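Local coordinates for protein adenylyltransferase (Bartonella henselae str. Houston-1, PDB 5NH2) that transfers AMP from ATP onto tyrosine or threonine residues of host target proteins, a modification that serves virulence, at residues Phe72-Tyr77 / Pro152-Asn157. Residues are numbered along the deposited sequence; the frame is centred on the assembly and turned at random.
Sequences FEWAGY and PFREGN. With MG (magnesium ion), chain C.
The indole of Trp74 carries the tight part of this contact, pressing its six-membered ring against CB and CG of Arg154 and the backbone N of Glu155. Arg154 CB sits over one face as a CH-pi contact, 3.9 Å from the ring centroid, while Trp74 CH2 comes within 3.5 Å of Glu155 N. A broad, flat residue suits this place; its CZ2 also lies over the centre of the Phe72 ring. The backbone sets Arg154 CB over the indole, and the anti torsion (chi1 173°) lays CG beside it, near CZ2 and CH2, yet the guanidinium leads away from the loop 72-77. The segment 152-157 belongs to the Fic active-site loop, this protein's version, HPFREGNGR, of the signature HxFx(D/E)GNGR, whose Glu155, Gly156 and Asn157 take part in ATP binding. Glu155 turns its carboxylate from the tryptophan, and OE2 binds the magnesium ion at 2.4 Å. Asn157 braces the loop from within: one OD1 lone pair takes the N-H of Phe153, and ND2 donates to Phe153 O from above that carbonyl's plane. Packing thins toward exposed Tyr77, whose carbonyl O meets the edge of the Phe153 ring at CD1, 3.5 Å away; that ring stacks on His64. At Gly76 phi is positive (83°), which a side chain would disfavour. No direct hydrogen bond joins the segments; a water links Tyr77 O to Arg154 N, whereas His64 bridges Gly76 N and Glu155 O.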
loop_
_atom_site.group_PDB
_atom_site.type_symbol
_atom_site.label_atom_id
_atom_site.label_comp_id
_atom_site.label_asym_id
_atom_site.label_seq_id
_atom_site.Cartn_x
_atom_site.Cartn_y
_atom_site.Cartn_z
ATOM N N PHE A 72 0.098 -8.252 18.469
ATOM C CA PHE A 72 -0.721 -7.498 19.429
ATOM C C PHE A 72 -1.903 -8.320 19.937
ATOM O O PHE A 72 -2.593 -8.988 19.161
ATOM C CB PHE A 72 -1.282 -6.185 18.811
ATOM C CG PHE A 72 -0.228 -5.284 18.173
ATOM C CD1 PHE A 72 0.842 -4.765 18.924
ATOM C CD2 PHE A 72 -0.313 -4.958 16.840
ATOM C CE1 PHE A 72 1.791 -3.978 18.336
ATOM C CE2 PHE A 72 0.636 -4.174 16.247
ATOM C CZ PHE A 72 1.683 -3.671 16.975
ATOM N N GLU A 73 -2.173 -8.214 21.238
ATOM C CA GLU A 73 -3.403 -8.771 21.794
ATOM C C GLU A 73 -4.657 -8.149 21.153
ATOM O O GLU A 73 -5.678 -8.820 21.018
ATOM C CB GLU A 73 -3.429 -8.582 23.320
ATOM C CG GLU A 73 -2.403 -9.417 24.104
ATOM C CD GLU A 73 -2.383 -9.103 25.607
ATOM O OE1 GLU A 73 -1.269 -8.866 26.136
ATOM O OE2 GLU A 73 -3.466 -9.090 26.255
ATOM N N TRP A 74 -4.590 -6.893 20.720
ATOM C CA TRP A 74 -5.738 -6.187 20.161
ATOM C C TRP A 74 -5.839 -6.291 18.623
ATOM O O TRP A 74 -6.465 -5.426 17.989
ATOM C CB TRP A 74 -5.726 -4.735 20.619
ATOM C CG TRP A 74 -4.377 -4.065 20.470
ATOM C CD1 TRP A 74 -3.362 -4.001 21.434
ATOM C CD2 TRP A 74 -3.892 -3.357 19.320
ATOM N NE1 TRP A 74 -2.305 -3.297 20.939
ATOM C CE2 TRP A 74 -2.583 -2.885 19.650
ATOM C CE3 TRP A 74 -4.431 -3.062 18.057
ATOM C CZ2 TRP A 74 -1.780 -2.139 18.739
ATOM C CZ3 TRP A 74 -3.635 -2.292 17.135
ATOM C CH2 TRP A 74 -2.322 -1.840 17.490
ATOM N N ALA A 75 -5.133 -7.237 18.002
ATOM C CA ALA A 75 -5.268 -7.418 16.557
ATOM C C ALA A 75 -6.748 -7.489 16.188
ATOM O O ALA A 75 -7.507 -8.261 16.777
ATOM C CB ALA A 75 -4.552 -8.699 16.103
ATOM N N GLY A 76 -7.166 -6.640 15.247
ATOM C CA GLY A 76 -8.572 -6.570 14.875
ATOM C C GLY A 76 -9.485 -5.710 15.742
ATOM O O GLY A 76 -10.689 -5.679 15.479
ATOM N N TYR A 77 -8.984 -5.029 16.776
ATOM C CA TYR A 77 -9.834 -4.137 17.566
ATOM C C TYR A 77 -9.606 -2.667 17.182
ATOM O O TYR A 77 -8.472 -2.230 16.928
ATOM C CB TYR A 77 -9.615 -4.328 19.080
ATOM C CG TYR A 77 -10.062 -5.692 19.660
ATOM C CD1 TYR A 77 -9.398 -6.871 19.312
ATOM C CD2 TYR A 77 -11.100 -5.786 20.601
ATOM C CE1 TYR A 77 -9.773 -8.104 19.853
ATOM C CE2 TYR A 77 -11.467 -7.004 21.139
ATOM C CZ TYR A 77 -10.799 -8.163 20.753
ATOM O OH TYR A 77 -11.155 -9.387 21.282
ATOM N N PRO A 152 -8.983 3.881 11.680
ATOM C CA PRO A 152 -9.657 3.389 12.888
ATOM C C PRO A 152 -8.809 2.521 13.801
ATOM O O PRO A 152 -9.335 2.158 14.868
ATOM C CB PRO A 152 -10.858 2.578 12.340
ATOM C CG PRO A 152 -10.375 2.028 11.015
ATOM C CD PRO A 152 -9.390 3.137 10.458
ATOM N N PHE A 153 -7.607 2.062 13.397
ATOM C CA PHE A 153 -6.803 1.184 14.251
ATOM C C PHE A 153 -5.715 1.966 14.982
ATOM O O PHE A 153 -5.305 3.046 14.558
ATOM C CB PHE A 153 -6.157 0.014 13.476
ATOM C CG PHE A 153 -7.158 -0.865 12.788
ATOM C CD1 PHE A 153 -7.802 -1.870 13.486
ATOM C CD2 PHE A 153 -7.491 -0.649 11.448
ATOM C CE1 PHE A 153 -8.750 -2.668 12.873
ATOM C CE2 PHE A 153 -8.455 -1.437 10.821
ATOM C CZ PHE A 153 -9.090 -2.452 11.522
ATOM N N ARG A 154 -5.313 1.431 16.141
ATOM C CA ARG A 154 -4.196 1.997 16.892
ATOM C C ARG A 154 -2.904 2.013 16.075
ATOM O O ARG A 154 -2.127 2.979 16.160
ATOM C CB ARG A 154 -4.003 1.219 18.195
ATOM C CG ARG A 154 -2.769 1.636 18.936
ATOM C CD ARG A 154 -2.819 3.115 19.247
ATOM N NE ARG A 154 -1.692 3.559 20.064
ATOM C CZ ARG A 154 -0.555 4.029 19.562
ATOM N NH1 ARG A 154 -0.388 4.102 18.247
ATOM N NH2 ARG A 154 0.423 4.430 20.372
ATOM N N GLU A 155 -2.634 0.938 15.314
ATOM C CA GLU A 155 -1.492 0.846 14.404
ATOM C C GLU A 155 -1.799 -0.181 13.292
ATOM O O GLU A 155 -2.646 -1.069 13.465
ATOM C CB GLU A 155 -0.225 0.481 15.189
ATOM C CG GLU A 155 1.047 0.314 14.352
ATOM C CD GLU A 155 1.753 1.624 14.039
ATOM O OE1 GLU A 155 2.061 2.373 14.998
ATOM O OE2 GLU A 155 2.003 1.889 12.834
ATOM N N GLY A 156 -1.110 -0.036 12.138
ATOM C CA GLY A 156 -1.361 -0.853 10.968
ATOM C C GLY A 156 -2.503 -0.411 10.040
ATOM O O GLY A 156 -3.067 -1.256 9.311
ATOM N N ASN A 157 -2.841 0.886 10.011
ATOM C CA ASN A 157 -3.981 1.353 9.203
ATOM C C ASN A 157 -3.690 1.317 7.700
ATOM O O ASN A 157 -4.508 0.824 6.899
ATOM C CB ASN A 157 -4.383 2.763 9.646
ATOM C CG ASN A 157 -4.926 2.774 11.066
ATOM O OD1 ASN A 157 -6.093 2.430 11.280
ATOM N ND2 ASN A 157 -4.058 3.100 12.053
HETATM MG MG MG C . 1.735 1.308 10.491
HETATM O O HOH W 1 -6.806 -0.411 17.669
#